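Ferric-siderophore receptor protein (Streptomyces coelicolor, PDB 2X4L) probably binds ferric siderophores outside the cell membrane and passes them on for iron uptake. Local coordinates at residues E112-T117 with G123-V128; V49-V54 with S297-L302; P141-S146 with W160-S165; L101-Y106 with E130-K135; K105-A110 with A137-S142. All coordinates share one frame; numbering follows the deposited sequence.

Four of the five contacts, 1, 3, 4 and 5, lie within one lobe built on a parallel sheet, whereas contact 2 joins that sheet to the loop S297-L302 arriving from the mixed sheet. Contacts 2 and 3 are buried, but differently: contact 3 is purely apolar, a leucine on two strand side chains, while contact 2 combines a ring beside a carboxylate with a water bridge. Contact 1 is partly buried and relies on direct hydrogen bonds to backbone carbonyls. Contacts 4 and 5 share helices 103-108 and 133-139 near the surface, and each adds one bridging water to its apolar packing. W126 of contact 1 hydrogen-bonds E299 of contact 2.

Contact 1: residues E112-T117 with G123-V128; sequences EVLITT and GTLWSV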
# COMPACT_ATOMS: atom_id res chain seq x y z
N GLU A 112 -7.03 19.91 -11.52
CA GLU A 112 -5.78 20.41 -12.15
C GLU A 112 -4.74 19.29 -12.34
O GLU A 112 -3.89 19.36 -13.21
CB GLU A 112 -5.20 21.61 -11.40
CG GLU A 112 -6.06 22.87 -11.64
CD GLU A 112 -5.84 23.93 -10.64
OE1 GLU A 112 -5.56 23.72 -9.47
OE2 GLU A 112 -6.09 25.09 -11.07
N VAL A 113 -4.81 18.25 -11.53
CA VAL A 113 -3.93 17.07 -11.72
C VAL A 113 -4.61 15.94 -10.98
O VAL A 113 -5.24 16.11 -9.93
CB VAL A 113 -2.45 17.36 -11.16
CG1 VAL A 113 -2.47 17.53 -9.60
CG2 VAL A 113 -1.45 16.29 -11.62
N LEU A 114 -4.47 14.76 -11.54
CA LEU A 114 -4.87 13.46 -10.90
C LEU A 114 -3.59 12.70 -10.57
O LEU A 114 -2.64 12.60 -11.36
CB LEU A 114 -5.71 12.68 -11.92
CG LEU A 114 -6.19 11.35 -11.37
CD1 LEU A 114 -7.61 10.99 -11.88
CD2 LEU A 114 -5.22 10.20 -11.74
N ILE A 115 -3.56 12.14 -9.36
CA ILE A 115 -2.31 11.48 -8.88
C ILE A 115 -2.70 10.07 -8.36
O ILE A 115 -3.60 9.98 -7.51
CB ILE A 115 -1.65 12.30 -7.75
CG1 ILE A 115 -1.55 13.80 -8.14
CG2 ILE A 115 -0.24 11.65 -7.38
CD1 ILE A 115 -0.78 14.62 -7.05
N THR A 116 -2.01 9.06 -8.82
CA THR A 116 -2.24 7.72 -8.30
C THR A 116 -0.98 6.90 -8.39
O THR A 116 0.09 7.43 -8.82
CB THR A 116 -3.43 7.10 -9.07
OG1 THR A 116 -3.82 5.87 -8.40
CG2 THR A 116 -3.14 6.79 -10.58
N THR A 117 -1.06 5.66 -7.99
CA THR A 117 0.04 4.76 -8.10
C THR A 117 -0.12 3.94 -9.36
O THR A 117 -1.10 4.02 -10.10
CB THR A 117 0.03 3.83 -6.85
OG1 THR A 117 -1.27 3.26 -6.66
CG2 THR A 117 0.52 4.59 -5.62
N GLY A 123 2.28 1.24 -16.88
CA GLY A 123 1.86 2.51 -16.27
C GLY A 123 0.35 2.66 -16.10
O GLY A 123 -0.09 3.73 -15.94
N THR A 124 -0.39 1.56 -16.03
CA THR A 124 -1.83 1.62 -15.79
C THR A 124 -2.13 2.47 -14.52
O THR A 124 -1.49 2.26 -13.46
CB THR A 124 -2.34 0.24 -15.54
OG1 THR A 124 -2.10 -0.58 -16.69
CG2 THR A 124 -3.87 0.21 -15.31
N LEU A 125 -3.03 3.46 -14.65
CA LEU A 125 -3.34 4.31 -13.46
C LEU A 125 -4.19 3.52 -12.47
O LEU A 125 -5.34 3.17 -12.78
CB LEU A 125 -4.05 5.60 -13.90
CG LEU A 125 -3.21 6.51 -14.83
CD1 LEU A 125 -4.01 7.77 -15.16
CD2 LEU A 125 -1.87 6.82 -14.18
N TRP A 126 -3.63 3.26 -11.29
CA TRP A 126 -4.33 2.38 -10.34
C TRP A 126 -5.65 2.99 -9.89
O TRP A 126 -5.74 4.19 -9.50
CB TRP A 126 -3.44 2.23 -9.11
CG TRP A 126 -3.98 1.28 -8.04
CD1 TRP A 126 -4.24 1.61 -6.77
CD2 TRP A 126 -4.19 -0.15 -8.14
NE1 TRP A 126 -4.60 0.48 -6.05
CE2 TRP A 126 -4.52 -0.61 -6.86
CE3 TRP A 126 -4.02 -1.11 -9.18
CZ2 TRP A 126 -4.77 -1.94 -6.58
CZ3 TRP A 126 -4.28 -2.47 -8.91
CH2 TRP A 126 -4.63 -2.86 -7.61
N SER A 127 -6.69 2.19 -10.02
CA SER A 127 -8.03 2.46 -9.52
C SER A 127 -8.84 3.40 -10.42
O SER A 127 -10.02 3.69 -10.11
CB SER A 127 -7.99 3.02 -8.05
OG SER A 127 -9.24 2.80 -7.39
N VAL A 128 -8.27 3.90 -11.52
CA VAL A 128 -9.03 4.73 -12.46
C VAL A 128 -9.80 3.71 -13.28
O VAL A 128 -9.20 2.79 -13.85
CB VAL A 128 -8.09 5.59 -13.34
CG1 VAL A 128 -8.91 6.33 -14.38
CG2 VAL A 128 -7.40 6.63 -12.48
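The carbonyl oxygen of W126 accepts a hydrogen bond from T116 OG1 at 2.8 Å, the shorter of two bonds that tie the end of strand 113-118 to the loop following it. The hydroxyl approaches at 130° to the C=O bond and is tilted somewhat out of the carbonyl plane. It gets there because OG1 stands anti to the backbone N of T116 (chi1 -169°), a torsion that also turns the methyl CG2 over L125, 3.6 Å from its CB. One residue on, the chain answers in the other direction: W126 N donates to T117 O at 2.9 Å in a fairly straight bond. T117 OG1 then lies obliquely beside the indole, 3.4 Å from W126 CD1, with the two side chains running the same way. Further back, L114 CD2 packs against V128 CG2 at 4.2 Å. A type II turn from L125 to V128 bends the loop into this position. A valine in place of T116 would probably leave the W126 carbonyl without its hydroxyl mate and the turn less firmly tied to the strand. The two bonds, one on the N-H and one on the C=O, fix the backbone from which the indole starts, and the bond from NE1 to E299 and the edge-to-face contact with F51 help hold the ring.

Contact 2: residues V49-V54 with S297-L302; sequences VAFTGV and SPEPIL
This is a buried contact of modest area, made by van der Waals touches and one water rather than by direct polar bonds, and it lies where strand 48-51 turns into helix 52-60. The loop S297-L302, which leads out of strand 293-296 toward helix 304-320, runs past that turn. F51, at the N-cap position of the helix, sends its ring across on a chi1 of 175°, which points CG away from the backbone N. The carboxylate of E299 meets the far end of the ring: OE1 is 3.4 Å from F51 CE2 and equally close to CZ. Ring and carboxylate planes are only 19° apart, while the two side chains cross at about a right angle. E299 owes its placing to outside partners, since OE2 forms a salt bridge with R268 and OE1 accepts from W126 NE1; the arginine would be expected to stabilise the negative charge. On the helix side, G53 brings its bare backbone up to I301, whose CG2 lies 3.6 Å from G53 O. That carbonyl also receives a weak hydrogen bond of 2.8 Å from a water, and the same water accepts from L302 N at 2.9 Å, bridging the first helical turn and the loop. Joining a parallel sheet to a loop that comes from a separate mixed sheet, this meeting belongs at the interface of the two lobes of a periplasmic-binding-protein fold, the region where relatives of this family hold their ligands.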
# COMPACT_ATOMS: atom_id res chain seq x y z
N VAL A 49 -6.75 15.82 -7.42
CA VAL A 49 -7.54 14.61 -7.15
C VAL A 49 -6.62 13.44 -7.09
O VAL A 49 -5.71 13.34 -7.91
CB VAL A 49 -8.63 14.46 -8.24
CG1 VAL A 49 -9.34 13.10 -8.18
CG2 VAL A 49 -9.64 15.64 -8.18
N ALA A 50 -6.79 12.59 -6.10
CA ALA A 50 -5.86 11.47 -5.97
C ALA A 50 -6.53 10.17 -5.54
O ALA A 50 -7.55 10.19 -4.82
CB ALA A 50 -4.79 11.86 -4.90
N PHE A 51 -5.91 9.05 -5.86
CA PHE A 51 -6.30 7.79 -5.28
C PHE A 51 -6.24 8.01 -3.74
O PHE A 51 -5.33 8.67 -3.24
CB PHE A 51 -5.29 6.72 -5.72
CG PHE A 51 -5.56 5.40 -5.05
CD1 PHE A 51 -6.71 4.70 -5.39
CD2 PHE A 51 -4.64 4.85 -4.17
CE1 PHE A 51 -7.01 3.50 -4.76
CE2 PHE A 51 -4.94 3.64 -3.54
CZ PHE A 51 -6.14 2.94 -3.84
N THR A 52 -7.22 7.39 -3.04
CA THR A 52 -7.29 7.66 -1.61
C THR A 52 -5.92 7.48 -0.93
O THR A 52 -5.54 8.29 -0.10
CB THR A 52 -8.32 6.77 -1.00
OG1 THR A 52 -9.55 7.12 -1.66
CG2 THR A 52 -8.44 7.06 0.52
N GLY A 53 -5.21 6.37 -1.22
CA GLY A 53 -3.93 6.11 -0.51
C GLY A 53 -2.88 7.16 -0.83
O GLY A 53 -1.99 7.40 0.03
N VAL A 54 -2.91 7.72 -2.02
CA VAL A 54 -1.99 8.81 -2.39
C VAL A 54 -2.39 10.11 -1.69
O VAL A 54 -1.57 10.82 -1.06
CB VAL A 54 -1.95 9.00 -3.92
CG1 VAL A 54 -1.16 10.29 -4.29
CG2 VAL A 54 -1.29 7.76 -4.53
N SER A 297 0.12 -4.22 4.84
CA SER A 297 -0.52 -3.25 3.94
C SER A 297 0.06 -3.43 2.53
O SER A 297 1.14 -2.88 2.23
CB SER A 297 -0.24 -1.84 4.46
OG SER A 297 -0.89 -1.63 5.69
N PRO A 298 -0.60 -4.23 1.66
CA PRO A 298 0.00 -4.43 0.33
C PRO A 298 -0.02 -3.15 -0.50
O PRO A 298 0.65 -3.08 -1.49
CB PRO A 298 -0.88 -5.52 -0.34
CG PRO A 298 -1.56 -6.16 0.88
CD PRO A 298 -1.85 -4.98 1.83
N GLU A 299 -0.81 -2.15 -0.07
CA GLU A 299 -0.75 -0.78 -0.69
C GLU A 299 -0.30 0.18 0.41
O GLU A 299 -1.13 0.90 1.01
CB GLU A 299 -2.12 -0.35 -1.17
CG GLU A 299 -2.56 -1.26 -2.36
CD GLU A 299 -3.81 -0.74 -3.03
OE1 GLU A 299 -3.90 0.46 -3.33
OE2 GLU A 299 -4.76 -1.56 -3.21
N PRO A 300 0.98 0.21 0.75
CA PRO A 300 1.45 1.21 1.74
C PRO A 300 1.00 2.58 1.29
O PRO A 300 0.95 2.91 0.08
CB PRO A 300 2.99 1.11 1.65
CG PRO A 300 3.19 -0.36 1.24
CD PRO A 300 2.10 -0.62 0.21
N ILE A 301 0.66 3.41 2.29
CA ILE A 301 0.47 4.84 2.08
C ILE A 301 1.87 5.40 2.08
O ILE A 301 2.65 5.26 3.03
CB ILE A 301 -0.33 5.44 3.24
CG1 ILE A 301 -1.76 4.84 3.29
CG2 ILE A 301 -0.31 6.95 3.15
CD1 ILE A 301 -2.46 5.10 4.68
N LEU A 302 2.21 6.04 0.97
CA LEU A 302 3.60 6.42 0.67
C LEU A 302 4.09 7.72 1.40
O LEU A 302 4.60 8.65 0.77
CB LEU A 302 3.78 6.46 -0.82
CG LEU A 302 3.60 5.11 -1.55
CD1 LEU A 302 3.52 5.34 -3.06
CD2 LEU A 302 4.71 4.17 -1.15
O HOH W 1 0.34 6.46 -1.18

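Contact 3: residues P141-S146 with W160-S165; sequences PSVAIS and WELAES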
# COMPACT_ATOMS: atom_id res chain seq x y z
N PRO A 141 -4.19 16.48 -16.44
CA PRO A 141 -3.07 15.60 -16.59
C PRO A 141 -2.97 14.68 -15.34
O PRO A 141 -3.50 14.99 -14.24
CB PRO A 141 -1.82 16.56 -16.63
CG PRO A 141 -2.34 17.71 -15.91
CD PRO A 141 -3.77 17.86 -16.16
N SER A 142 -2.22 13.61 -15.52
CA SER A 142 -1.98 12.68 -14.44
C SER A 142 -0.53 12.47 -14.10
O SER A 142 0.39 12.65 -14.98
CB SER A 142 -2.60 11.29 -14.77
OG SER A 142 -2.07 10.81 -16.01
N VAL A 143 -0.33 12.02 -12.87
CA VAL A 143 1.00 11.71 -12.34
C VAL A 143 0.87 10.32 -11.68
O VAL A 143 -0.06 10.09 -10.87
CB VAL A 143 1.40 12.77 -11.23
CG1 VAL A 143 2.58 12.24 -10.44
CG2 VAL A 143 1.74 14.13 -11.84
N ALA A 144 1.71 9.39 -12.12
CA ALA A 144 1.73 8.05 -11.52
C ALA A 144 3.07 7.85 -10.74
O ALA A 144 4.15 8.06 -11.28
CB ALA A 144 1.59 7.02 -12.58
N ILE A 145 2.96 7.30 -9.57
CA ILE A 145 4.05 6.87 -8.76
C ILE A 145 4.10 5.36 -8.74
O ILE A 145 3.12 4.69 -8.42
CB ILE A 145 4.00 7.39 -7.35
CG1 ILE A 145 3.94 8.97 -7.33
CG2 ILE A 145 5.23 6.91 -6.52
CD1 ILE A 145 5.20 9.62 -7.97
N SER A 146 5.19 4.80 -9.22
CA SER A 146 5.28 3.33 -9.37
C SER A 146 5.58 2.60 -8.08
O SER A 146 6.44 2.95 -7.30
CB SER A 146 6.35 2.91 -10.41
OG SER A 146 6.30 1.45 -10.49
N TRP A 160 7.74 11.86 -1.65
CA TRP A 160 8.29 13.01 -0.95
C TRP A 160 8.65 14.13 -1.91
O TRP A 160 8.30 15.31 -1.67
CB TRP A 160 9.49 12.50 -0.18
CG TRP A 160 10.42 13.47 0.39
CD1 TRP A 160 11.18 14.38 -0.29
CD2 TRP A 160 10.82 13.54 1.75
NE1 TRP A 160 11.92 15.11 0.57
CE2 TRP A 160 11.76 14.59 1.84
CE3 TRP A 160 10.42 12.88 2.91
CZ2 TRP A 160 12.34 14.99 3.04
CZ3 TRP A 160 11.01 13.23 4.11
CH2 TRP A 160 11.98 14.30 4.17
N GLU A 161 9.34 13.80 -3.00
CA GLU A 161 9.67 14.83 -4.00
C GLU A 161 8.39 15.48 -4.54
O GLU A 161 8.37 16.72 -4.76
CB GLU A 161 10.50 14.21 -5.15
CG GLU A 161 11.85 13.73 -4.62
CD GLU A 161 12.62 12.72 -5.50
OE1 GLU A 161 12.16 12.37 -6.61
OE2 GLU A 161 13.79 12.35 -5.09
N LEU A 162 7.36 14.66 -4.83
CA LEU A 162 6.12 15.21 -5.37
C LEU A 162 5.47 16.12 -4.35
O LEU A 162 5.11 17.27 -4.68
CB LEU A 162 5.20 14.01 -5.69
CG LEU A 162 3.77 14.38 -6.14
CD1 LEU A 162 3.84 15.28 -7.38
CD2 LEU A 162 3.01 13.12 -6.49
N ALA A 163 5.39 15.70 -3.10
CA ALA A 163 4.78 16.55 -2.11
C ALA A 163 5.48 17.92 -1.93
O ALA A 163 4.82 18.96 -1.88
CB ALA A 163 4.75 15.77 -0.78
N GLU A 164 6.81 17.91 -1.90
CA GLU A 164 7.60 19.17 -1.83
C GLU A 164 7.32 20.07 -3.04
O GLU A 164 7.11 21.30 -2.87
CB GLU A 164 9.11 18.95 -1.57
CG GLU A 164 9.80 20.30 -1.15
CD GLU A 164 11.33 20.19 -0.96
OE1 GLU A 164 11.75 19.10 -0.61
OE2 GLU A 164 12.14 21.16 -1.21
N SER A 165 7.19 19.48 -4.23
CA SER A 165 6.90 20.30 -5.44
C SER A 165 5.53 20.96 -5.33
O SER A 165 5.30 22.03 -5.86
CB SER A 165 6.91 19.40 -6.65
OG SER A 165 5.73 18.64 -6.88
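L162 sets its CD2 methyl against two side chains of strand 142-146, lying 4.1 Å from V143 CG1 and 4.3 Å from I145 CG1. This is helix-on-sheet packing of the alpha/beta kind: helix 153-165 follows strand 142-146 in the chain and folds back over it, at an outermost strand of the five-stranded parallel sheet. Two residues apart, V143 and I145 project from the same face of the strand, and the leucine methyl reaches both, while A144 between them points the other way. V143 and L162 reach in from opposite backbones and overlap along their lengths. For L162 this follows from a trans first torsion (chi1 174°), which carries the branched end out from the helix toward the strand. The contact is wholly apolar, and its closest approaches, a methyl on a methyl and a methyl on a methylene, are ordinary van der Waals distances. Around this first shell stands F31 of strand 29-32, which touches V143, I145 and L162 alike; I115 of the adjoining strand adds to the cover of the leucine. The strand itself is held along one edge by backbone hydrogen bonds to L114 and T116. The N-H groups of A144 and S146 are taken up by the carboxylates of D33 and D34. On the helix, S165 OG accepts from W29 NE1 and donates to the carbonyl of the same leucine, its 2.7 Å bond to L162 O lying in the carbonyl plane, on a lone pair.

Contact 4: residues L101-Y106 with E130-K135; sequences LNVEKY and EESKDK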
# COMPACT_ATOMS: atom_id res chain seq x y z
N LEU A 101 -14.91 5.87 -10.15
CA LEU A 101 -14.57 7.32 -10.20
C LEU A 101 -15.63 8.03 -11.02
O LEU A 101 -15.73 7.79 -12.25
CB LEU A 101 -13.15 7.54 -10.78
CG LEU A 101 -12.49 8.92 -10.59
CD1 LEU A 101 -11.03 8.90 -11.07
CD2 LEU A 101 -13.29 10.04 -11.36
N ASN A 102 -16.55 8.76 -10.39
CA ASN A 102 -17.64 9.35 -11.15
C ASN A 102 -17.13 10.55 -11.97
O ASN A 102 -16.57 11.50 -11.41
CB ASN A 102 -18.72 9.80 -10.20
CG ASN A 102 -19.93 10.32 -10.92
OD1 ASN A 102 -19.90 11.43 -11.43
ND2 ASN A 102 -21.00 9.54 -10.98
N VAL A 103 -17.23 10.47 -13.31
CA VAL A 103 -16.56 11.52 -14.14
C VAL A 103 -17.23 12.85 -14.05
O VAL A 103 -16.51 13.88 -14.05
CB VAL A 103 -16.52 11.04 -15.62
CG1 VAL A 103 -15.91 12.11 -16.52
CG2 VAL A 103 -15.76 9.71 -15.74
N GLU A 104 -18.58 12.86 -13.95
CA GLU A 104 -19.27 14.15 -13.85
C GLU A 104 -18.88 14.85 -12.55
O GLU A 104 -18.65 16.06 -12.56
CB GLU A 104 -20.79 13.97 -13.90
CG GLU A 104 -21.32 13.42 -15.26
CD GLU A 104 -22.87 13.10 -15.25
OE1 GLU A 104 -23.64 13.56 -14.35
OE2 GLU A 104 -23.33 12.38 -16.17
N LYS A 105 -18.83 14.11 -11.44
CA LYS A 105 -18.49 14.75 -10.18
C LYS A 105 -17.02 15.12 -10.20
O LYS A 105 -16.61 16.16 -9.59
CB LYS A 105 -18.75 13.76 -9.04
CG LYS A 105 -18.62 14.38 -7.72
CD LYS A 105 -19.84 15.42 -7.62
CE LYS A 105 -20.20 15.66 -6.17
NZ LYS A 105 -19.79 14.43 -5.47
N TYR A 106 -16.13 14.33 -10.89
CA TYR A 106 -14.73 14.72 -11.00
C TYR A 106 -14.62 16.11 -11.73
O TYR A 106 -13.88 16.94 -11.28
CB TYR A 106 -14.05 13.63 -11.80
CG TYR A 106 -12.61 13.83 -12.15
CD1 TYR A 106 -11.68 14.23 -11.20
CD2 TYR A 106 -12.15 13.64 -13.47
CE1 TYR A 106 -10.32 14.39 -11.55
CE2 TYR A 106 -10.82 13.79 -13.80
CZ TYR A 106 -9.89 14.13 -12.82
OH TYR A 106 -8.55 14.34 -13.07
N GLU A 130 -11.23 1.32 -15.81
CA GLU A 130 -10.84 1.06 -17.14
C GLU A 130 -11.84 1.53 -18.16
O GLU A 130 -11.43 2.04 -19.17
CB GLU A 130 -10.68 -0.45 -17.29
CG GLU A 130 -10.05 -0.80 -18.63
CD GLU A 130 -8.55 -0.46 -18.56
OE1 GLU A 130 -7.98 -0.25 -17.41
OE2 GLU A 130 -7.96 -0.37 -19.66
N GLU A 131 -13.11 1.42 -17.84
CA GLU A 131 -14.13 1.79 -18.83
C GLU A 131 -14.28 3.29 -19.04
O GLU A 131 -14.92 3.70 -20.04
CB GLU A 131 -15.44 1.20 -18.47
CG GLU A 131 -16.04 1.78 -17.22
CD GLU A 131 -15.63 1.12 -15.89
OE1 GLU A 131 -14.51 0.42 -15.75
OE2 GLU A 131 -16.49 1.32 -14.98
N SER A 132 -13.63 4.09 -18.20
CA SER A 132 -13.80 5.55 -18.35
C SER A 132 -12.50 6.32 -18.27
O SER A 132 -12.50 7.54 -18.16
CB SER A 132 -14.87 6.05 -17.33
OG SER A 132 -14.45 5.77 -16.06
N LYS A 133 -11.39 5.59 -18.33
CA LYS A 133 -10.08 6.25 -18.12
C LYS A 133 -9.82 7.33 -19.15
O LYS A 133 -9.16 8.30 -18.87
CB LYS A 133 -8.92 5.23 -18.07
CG LYS A 133 -8.78 4.43 -19.38
CD LYS A 133 -7.75 3.31 -19.21
CE LYS A 133 -7.46 2.81 -20.66
NZ LYS A 133 -6.74 1.50 -20.71
N ASP A 134 -10.29 7.14 -20.39
CA ASP A 134 -10.12 8.17 -21.42
C ASP A 134 -10.88 9.43 -21.11
O ASP A 134 -10.36 10.54 -21.28
CB ASP A 134 -10.51 7.58 -22.79
CG ASP A 134 -12.03 7.15 -22.85
OD1 ASP A 134 -12.59 6.53 -21.90
OD2 ASP A 134 -12.69 7.40 -23.90
N LYS A 135 -12.09 9.26 -20.58
CA LYS A 135 -12.88 10.45 -20.18
C LYS A 135 -12.23 11.19 -19.05
O LYS A 135 -12.15 12.42 -19.07
CB LYS A 135 -14.31 10.01 -19.78
CG LYS A 135 -15.09 9.27 -20.81
CD LYS A 135 -16.40 8.83 -20.20
CE LYS A 135 -17.28 8.21 -21.33
NZ LYS A 135 -18.59 7.78 -20.75
O HOH W 2 -16.50 6.08 -14.40
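Between V103 and its partners S132 and K135 the touching is done by aliphatic carbons, with no ring or amide laid face to face; the flat amide of N102 serves its own helix instead. N102 OD1 accepts from K105 N at 2.9 Å, in the carbonyl plane, and so caps the start of helix 103-108. V103, next after N102, splits its two methyls between the partners. CG2 of V103 lies 4.1 Å from S132 CB, and V103 CG1, turned away from the backbone N by a chi1 of 177°, lies 4.2 Å from K135 CB. The lysine crosses the valine at about a right angle, and its extended chain then leads away from the contact. S132 occupies the N-cap position of helix 133-139 but makes no capping bond with its side chain. Instead, S132 OG lies 2.7 Å from a water, and this water donates to L101 O at 2.9 Å. V136 and L139 continue the apolar cover of V103 along the second helix. The two helix starts are thus joined by V103 methyl contacts and, beside them, a single bridging water, so the seam, partly exposed, relies on apolar contact and one water, with no direct polar bond between the two segments.

Contact 5: residues K105-A110 with A137-S142; sequences KYASLA and AKLAPS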
# COMPACT_ATOMS: atom_id res chain seq x y z
N LYS A 105 -18.83 14.11 -11.44
CA LYS A 105 -18.49 14.75 -10.18
C LYS A 105 -17.02 15.12 -10.20
O LYS A 105 -16.61 16.16 -9.59
CB LYS A 105 -18.75 13.76 -9.04
CG LYS A 105 -18.62 14.38 -7.72
CD LYS A 105 -19.84 15.42 -7.62
CE LYS A 105 -20.20 15.66 -6.17
NZ LYS A 105 -19.79 14.43 -5.47
N TYR A 106 -16.13 14.33 -10.89
CA TYR A 106 -14.73 14.72 -11.00
C TYR A 106 -14.62 16.11 -11.73
O TYR A 106 -13.88 16.94 -11.28
CB TYR A 106 -14.05 13.63 -11.80
CG TYR A 106 -12.61 13.83 -12.15
CD1 TYR A 106 -11.68 14.23 -11.20
CD2 TYR A 106 -12.15 13.64 -13.47
CE1 TYR A 106 -10.32 14.39 -11.55
CE2 TYR A 106 -10.82 13.79 -13.80
CZ TYR A 106 -9.89 14.13 -12.82
OH TYR A 106 -8.55 14.34 -13.07
N ALA A 107 -15.35 16.24 -12.86
CA ALA A 107 -15.31 17.51 -13.56
C ALA A 107 -15.72 18.68 -12.68
O ALA A 107 -15.15 19.78 -12.81
CB ALA A 107 -16.24 17.46 -14.74
N SER A 108 -16.72 18.44 -11.81
CA SER A 108 -17.23 19.49 -10.93
C SER A 108 -16.16 20.04 -9.96
O SER A 108 -16.33 21.15 -9.41
CB SER A 108 -18.49 19.03 -10.20
OG SER A 108 -18.09 18.32 -9.07
N LEU A 109 -15.05 19.30 -9.75
CA LEU A 109 -13.97 19.75 -8.86
C LEU A 109 -13.02 20.64 -9.58
O LEU A 109 -12.06 21.08 -8.94
CB LEU A 109 -13.19 18.53 -8.23
CG LEU A 109 -14.14 17.54 -7.50
CD1 LEU A 109 -13.28 16.48 -6.93
CD2 LEU A 109 -14.88 18.20 -6.32
N ALA A 110 -13.20 20.92 -10.89
CA ALA A 110 -12.22 21.70 -11.64
C ALA A 110 -10.79 21.18 -11.46
O ALA A 110 -9.87 21.86 -11.03
CB ALA A 110 -12.36 23.19 -11.25
N ALA A 137 -9.06 11.14 -18.39
CA ALA A 137 -7.82 11.83 -18.85
C ALA A 137 -7.98 13.15 -19.56
O ALA A 137 -7.06 13.99 -19.56
CB ALA A 137 -7.02 10.87 -19.83
N LYS A 138 -9.18 13.38 -20.12
CA LYS A 138 -9.45 14.63 -20.82
C LYS A 138 -9.42 15.78 -19.84
O LYS A 138 -9.10 16.90 -20.30
CB LYS A 138 -10.77 14.65 -21.57
CG LYS A 138 -10.98 13.59 -22.67
CD LYS A 138 -9.86 13.61 -23.65
CE LYS A 138 -10.30 12.87 -24.90
NZ LYS A 138 -9.17 12.78 -25.80
N LEU A 139 -9.83 15.55 -18.59
CA LEU A 139 -10.09 16.66 -17.68
C LEU A 139 -8.92 17.17 -16.89
O LEU A 139 -8.94 18.31 -16.42
CB LEU A 139 -11.18 16.25 -16.70
CG LEU A 139 -12.53 16.17 -17.41
CD1 LEU A 139 -13.48 15.22 -16.71
CD2 LEU A 139 -13.15 17.61 -17.52
N ALA A 140 -7.83 16.42 -16.86
CA ALA A 140 -6.60 16.92 -16.22
C ALA A 140 -5.45 15.99 -16.47
O ALA A 140 -5.67 14.78 -16.62
CB ALA A 140 -6.80 17.05 -14.65
N PRO A 141 -4.19 16.48 -16.44
CA PRO A 141 -3.07 15.60 -16.59
C PRO A 141 -2.97 14.68 -15.34
O PRO A 141 -3.50 14.99 -14.24
CB PRO A 141 -1.82 16.56 -16.63
CG PRO A 141 -2.34 17.71 -15.91
CD PRO A 141 -3.77 17.86 -16.16
N SER A 142 -2.22 13.61 -15.52
CA SER A 142 -1.98 12.68 -14.44
C SER A 142 -0.53 12.47 -14.10
O SER A 142 0.39 12.65 -14.98
CB SER A 142 -2.60 11.29 -14.77
OG SER A 142 -2.07 10.81 -16.01
O HOH W 3 -7.46 13.14 -15.33
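A chi1 of 176° swings the Y106 ring away from its own backbone N and out from helix 103-108 toward L139, whose CG lies beside its own backbone N (chi1 -71°) and brings CD1 back along the ring. The two side chains overlap, running antiparallel. L139 CB comes within 3.8 Å of Y106 CE2, and L139 CD1 is as near to Y106 CD2, an oblique approach to the ring. The leucine's branched end also touches A107, the residue after the tyrosine: L139 CD1 is 4.1 Å from A107 CB. Beyond L139, the phenol oxygen reaches A140, next along the chain: Y106 OH is 3.6 Å from A140 CB. Its polar need is met by a water that accepts from Y106 OH at 2.8 Å and donates to A140 O at 2.7 Å. A phenylalanine here would remove the hydroxyl, and the water bridging to the A140 carbonyl would probably lose its donor and be held less firmly. The long reach of the phenol thus joins apolar cover near the helices to a water bridge farther in. Against the parallel sheet, the ring is a common meeting point, packing on V49, L94 and L114 of three strands, while the segments themselves run from helix 103-108 toward strand 113-118 and from helix 133-139 into strand 142-146.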